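Local structure of calmodulin, putative (Toxoplasma gondii, 6TJ6) at residues S66-P69 and E70-L73; E92-Q95 and V96-L100. The protein probably binds calcium ions as a calmodulin-like EF-hand protein and, in this structure, packs against the chain of another protein. All blocks are in the same frame, centred on the assembly; numbering follows the deposited sequence.

Contact 1 (S66-P69 and E70-L73); sequences SYNP and EEEL
Tyr67 offers one face of its ring to the bent side chain of Glu72, a CH-pi contact in which Glu72 CG stands 3.6 Å from the ring centroid and 17° off the ring normal, displaced toward the rim. The methylene lies nearest the hydroxyl-bearing end, at 3.5 Å from Tyr67 CZ. A turn at the second torsion of Glu72 (chi2 -75°) swings its carboxylate out above the CE2 side of the ring, the two planes nearly parallel (14° apart). The phenol oxygen itself is held by a hydrogen bond to the backbone N of Ser38, which helps fix the ring beneath the glutamate.

Polar contacts gather around Asn68, which occupies the N-cap position. With CG anti to the backbone N, its OD1 reaches the first turn and accepts a weak capping bond from Glu70 N at 3.5 Å. Its backbone oxygen takes the stronger bond, nearly straight, from Glu72 N at 3.0 Å. Next along the helix, Leu73 N donates to Pro69 O at 2.9 Å. A water accepts from Asn68 N and donates to Glu72 OE2 at 2.9 Å, tying the carboxylate to the loop backbone just ahead of the helix. The amide of Asn68 also lies against the extended Glu71 side chain, ND2 coming 3.2 Å from Glu71 CD with the two flat groups well inclined to each other.

On the side facing helix 127-134, Pro69, Glu70 and Leu73 touch Leu134, Lys131 and Val130, and Leu73 also packs on an apolar side chain of another protein chain. The arrangement is an asparagine N-cap followed by proline at the first helical position, opening the entering helix of an EF-hand helix-loop-helix.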
loop_
_atom_site.group_PDB
_atom_site.type_symbol
_atom_site.label_atom_id
_atom_site.label_comp_id
_atom_site.label_asym_id
_atom_site.label_seq_id
_atom_site.Cartn_x
_atom_site.Cartn_y
_atom_site.Cartn_z
ATOM N N SER A 66 -0.104 -16.802 -21.120
ATOM C CA SER A 66 0.453 -18.093 -21.500
ATOM C C SER A 66 0.970 -18.893 -20.313
ATOM O O SER A 66 1.544 -19.969 -20.513
ATOM C CB SER A 66 1.586 -17.903 -22.517
ATOM O OG SER A 66 2.699 -17.260 -21.918
ATOM N N TYR A 67 0.776 -18.407 -19.089
ATOM C CA TYR A 67 1.370 -18.999 -17.893
ATOM C C TYR A 67 0.349 -18.926 -16.770
ATOM O O TYR A 67 -0.023 -17.827 -16.346
ATOM C CB TYR A 67 2.657 -18.253 -17.515
ATOM C CG TYR A 67 3.456 -18.822 -16.354
ATOM C CD1 TYR A 67 3.085 -18.575 -15.038
ATOM C CD2 TYR A 67 4.609 -19.560 -16.581
ATOM C CE1 TYR A 67 3.824 -19.077 -13.983
ATOM C CE2 TYR A 67 5.354 -20.062 -15.535
ATOM C CZ TYR A 67 4.958 -19.817 -14.238
ATOM O OH TYR A 67 5.699 -20.317 -13.195
ATOM N N ASN A 68 -0.109 -20.084 -16.295
ATOM C CA ASN A 68 -1.071 -20.125 -15.204
ATOM C C ASN A 68 -0.335 -20.361 -13.894
ATOM O O ASN A 68 0.192 -21.463 -13.682
ATOM C CB ASN A 68 -2.114 -21.217 -15.437
ATOM C CG ASN A 68 -3.227 -21.196 -14.401
ATOM O OD1 ASN A 68 -3.257 -20.340 -13.516
ATOM N ND2 ASN A 68 -4.156 -22.137 -14.518
ATOM N N PRO A 69 -0.275 -19.373 -12.994
ATOM C CA PRO A 69 0.479 -19.562 -11.740
ATOM C C PRO A 69 0.038 -20.758 -10.914
ATOM O O PRO A 69 0.889 -21.499 -10.409
ATOM C CB PRO A 69 0.234 -18.239 -11.000
ATOM C CG PRO A 69 -0.002 -17.248 -12.079
ATOM C CD PRO A 69 -0.755 -17.990 -13.148
ATOM N N GLU A 70 -1.270 -20.962 -10.752
ATOM C CA GLU A 70 -1.755 -22.060 -9.920
ATOM C C GLU A 70 -1.228 -23.402 -10.417
ATOM O O GLU A 70 -0.670 -24.194 -9.644
ATOM C CB GLU A 70 -3.285 -22.054 -9.900
ATOM C CG GLU A 70 -3.906 -23.176 -9.088
ATOM C CD GLU A 70 -5.420 -23.095 -9.041
ATOM O OE1 GLU A 70 -6.062 -23.246 -10.102
ATOM O OE2 GLU A 70 -5.970 -22.873 -7.942
ATOM N N GLU A 71 -1.385 -23.664 -11.715
ATOM C CA GLU A 71 -0.994 -24.958 -12.259
ATOM C C GLU A 71 0.519 -25.127 -12.256
ATOM O O GLU A 71 1.019 -26.217 -11.964
ATOM C CB GLU A 71 -1.564 -25.123 -13.666
ATOM C CG GLU A 71 -3.086 -25.096 -13.694
ATOM C CD GLU A 71 -3.666 -25.233 -15.090
ATOM O OE1 GLU A 71 -4.896 -25.423 -15.202
ATOM O OE2 GLU A 71 -2.900 -25.148 -16.072
ATOM N N GLU A 72 1.268 -24.060 -12.554
ATOM C CA GLU A 72 2.725 -24.163 -12.534
ATOM C C GLU A 72 3.251 -24.402 -11.121
ATOM O O GLU A 72 4.207 -25.161 -10.930
ATOM C CB GLU A 72 3.351 -22.901 -13.139
ATOM C CG GLU A 72 3.005 -22.669 -14.606
ATOM C CD GLU A 72 3.747 -23.599 -15.553
ATOM O OE1 GLU A 72 4.606 -24.376 -15.084
ATOM O OE2 GLU A 72 3.476 -23.548 -16.770
ATOM N N LEU A 73 2.627 -23.784 -10.116
ATOM C CA LEU A 73 3.063 -23.978 -8.735
ATOM C C LEU A 73 2.735 -25.384 -8.245
ATOM O O LEU A 73 3.563 -26.039 -7.596
ATOM C CB LEU A 73 2.417 -22.929 -7.827
ATOM C CG LEU A 73 3.192 -21.637 -7.558
ATOM C CD1 LEU A 73 4.421 -21.907 -6.710
ATOM C CD2 LEU A 73 3.586 -20.967 -8.854
HETATM O O HOH W 1 1.055 -22.275 -17.617
#

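Contact 2 (E92-Q95 and V96-L100); sequences ELSQ and VMLAL
Leu93 overlaps Met97 one helical turn further on, its CD1 lying 3.9 Å from Met97 CG while the two side chains run side by side in the same direction. The same methyl group, Leu93 CD1, meets Val96 CG2 at 4.1 Å, there crossing the valine at about a right angle. CG of Leu93 is anti to the backbone N (chi1 178°), an orientation that carries the branch forward along the helix to both partners. Met97 bends at its second and third torsions, and its distal end leads away from Leu93; its side chain touches Met112 of helix 106-116. Leu93 and Met97 are both buried, and each also packs on another protein chain, Leu93 against an aromatic side chain and Met97 against an acidic one.

A second overlap lies on the Ser94 side of the helix, where Leu98 CD1 approaches Ser94 OG at 4.0 Å. These two residues also face helix 106-116: Ser94 touches Ile113, and Leu98 rests on Asp106 and Val109.

Four successive backbone bonds join the two ranges, from the N atoms of Val96, Met97, Leu98 and Ala99 to the O atoms of Glu92, Leu93, Ser94 and Gln95, and are 2.9 to 3.0 Å long. The last is the most bent, at 139° against 162° for Met97 N.

Glu92 extends its chain away from this turn, and its OE2 forms a salt bridge with Arg82. Its place matches the final glutamate of an EF-hand calcium loop, although no metal is bound there. The i to i+4 bonds and the apolar spacing of three and four residues are those of an alpha-helix; its position directly after the EF-hand-like loop that Glu92 closes makes it the exiting helix of this EF-hand.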
loop_
_atom_site.group_PDB
_atom_site.type_symbol
_atom_site.label_atom_id
_atom_site.label_comp_id
_atom_site.label_asym_id
_atom_site.label_seq_id
_atom_site.Cartn_x
_atom_site.Cartn_y
_atom_site.Cartn_z
ATOM N N GLU A 92 10.937 -31.009 5.047
ATOM C CA GLU A 92 11.765 -30.864 3.853
ATOM C C GLU A 92 11.640 -29.458 3.272
ATOM O O GLU A 92 12.649 -28.801 2.973
ATOM C CB GLU A 92 11.374 -31.916 2.813
ATOM C CG GLU A 92 12.151 -31.813 1.511
ATOM C CD GLU A 92 11.871 -32.963 0.562
ATOM O OE1 GLU A 92 10.871 -33.681 0.769
ATOM O OE2 GLU A 92 12.658 -33.152 -0.388
ATOM N N LEU A 93 10.402 -28.980 3.113
ATOM C CA LEU A 93 10.189 -27.625 2.616
ATOM C C LEU A 93 10.802 -26.594 3.552
ATOM O O LEU A 93 11.424 -25.630 3.096
ATOM C CB LEU A 93 8.693 -27.358 2.430
ATOM C CG LEU A 93 8.351 -25.942 1.953
ATOM C CD1 LEU A 93 8.966 -25.668 0.588
ATOM C CD2 LEU A 93 6.846 -25.722 1.921
ATOM N N SER A 94 10.638 -26.780 4.863
ATOM C CA SER A 94 11.225 -25.850 5.826
ATOM C C SER A 94 12.737 -25.772 5.661
ATOM O O SER A 94 13.313 -24.678 5.573
ATOM C CB SER A 94 10.868 -26.277 7.249
ATOM O OG SER A 94 11.463 -25.411 8.200
ATOM N N GLN A 95 13.397 -26.931 5.617
ATOM C CA GLN A 95 14.850 -26.959 5.507
ATOM C C GLN A 95 15.326 -26.321 4.208
ATOM O O GLN A 95 16.322 -25.589 4.201
ATOM C CB GLN A 95 15.358 -28.395 5.625
ATOM C CG GLN A 95 15.497 -28.882 7.059
ATOM C CD GLN A 95 15.893 -30.344 7.148
ATOM O OE1 GLN A 95 16.883 -30.773 6.554
ATOM N NE2 GLN A 95 15.115 -31.118 7.891
ATOM N N VAL A 96 14.631 -26.577 3.094
ATOM C CA VAL A 96 15.110 -26.001 1.837
ATOM C C VAL A 96 14.840 -24.501 1.790
ATOM O O VAL A 96 15.644 -23.736 1.239
ATOM C CB VAL A 96 14.505 -26.730 0.621
ATOM C CG1 VAL A 96 14.844 -28.216 0.667
ATOM C CG2 VAL A 96 13.006 -26.516 0.538
ATOM N N MET A 97 13.727 -24.049 2.379
ATOM C CA MET A 97 13.478 -22.616 2.491
ATOM C C MET A 97 14.576 -21.940 3.296
ATOM O O MET A 97 15.035 -20.848 2.944
ATOM C CB MET A 97 12.116 -22.362 3.141
ATOM C CG MET A 97 10.906 -22.762 2.309
ATOM S SD MET A 97 10.541 -21.611 0.977
ATOM C CE MET A 97 10.346 -20.096 1.906
ATOM N N LEU A 98 15.022 -22.586 4.377
ATOM C CA LEU A 98 16.058 -21.983 5.209
ATOM C C LEU A 98 17.433 -22.060 4.555
ATOM O O LEU A 98 18.270 -21.175 4.771
ATOM C CB LEU A 98 16.081 -22.653 6.582
ATOM C CG LEU A 98 14.791 -22.482 7.387
ATOM C CD1 LEU A 98 14.848 -23.307 8.657
ATOM C CD2 LEU A 98 14.551 -21.014 7.703
ATOM N N ALA A 99 17.684 -23.093 3.748
ATOM C CA ALA A 99 19.004 -23.267 3.153
ATOM C C ALA A 99 19.195 -22.398 1.915
ATOM O O ALA A 99 20.282 -21.845 1.709
ATOM C CB ALA A 99 19.234 -24.739 2.805
ATOM N N LEU A 100 18.162 -22.263 1.082
ATOM C CA LEU A 100 18.298 -21.552 -0.184
ATOM C C LEU A 100 17.709 -20.149 -0.167
ATOM O O LEU A 100 18.057 -19.342 -1.036
ATOM C CB LEU A 100 17.634 -22.349 -1.313
ATOM C CG LEU A 100 18.146 -23.766 -1.577
ATOM C CD1 LEU A 100 17.339 -24.408 -2.690
ATOM C CD2 LEU A 100 19.629 -23.759 -1.921
#

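Contact 1 comes first along the chain, at the start of helix 69-78, and contact 2 follows on helix 90-100. These are the entering and exiting helices of one EF-hand, separated by a loop whose sequence resembles a calcium site but carries no metal here, with the short strand 88-89 just ahead of the second helix. The centres of contact 1 and contact 2 are about 22 Å apart. The nearest atoms of contact 1 and contact 2 are about 9 Å apart, so the two do not touch. Different helices touch them: 127-134 packs on contact 1 and 106-116 on contact 2. Both also touch the chain of another protein, consistent with both helices of this EF-hand lying at that interface.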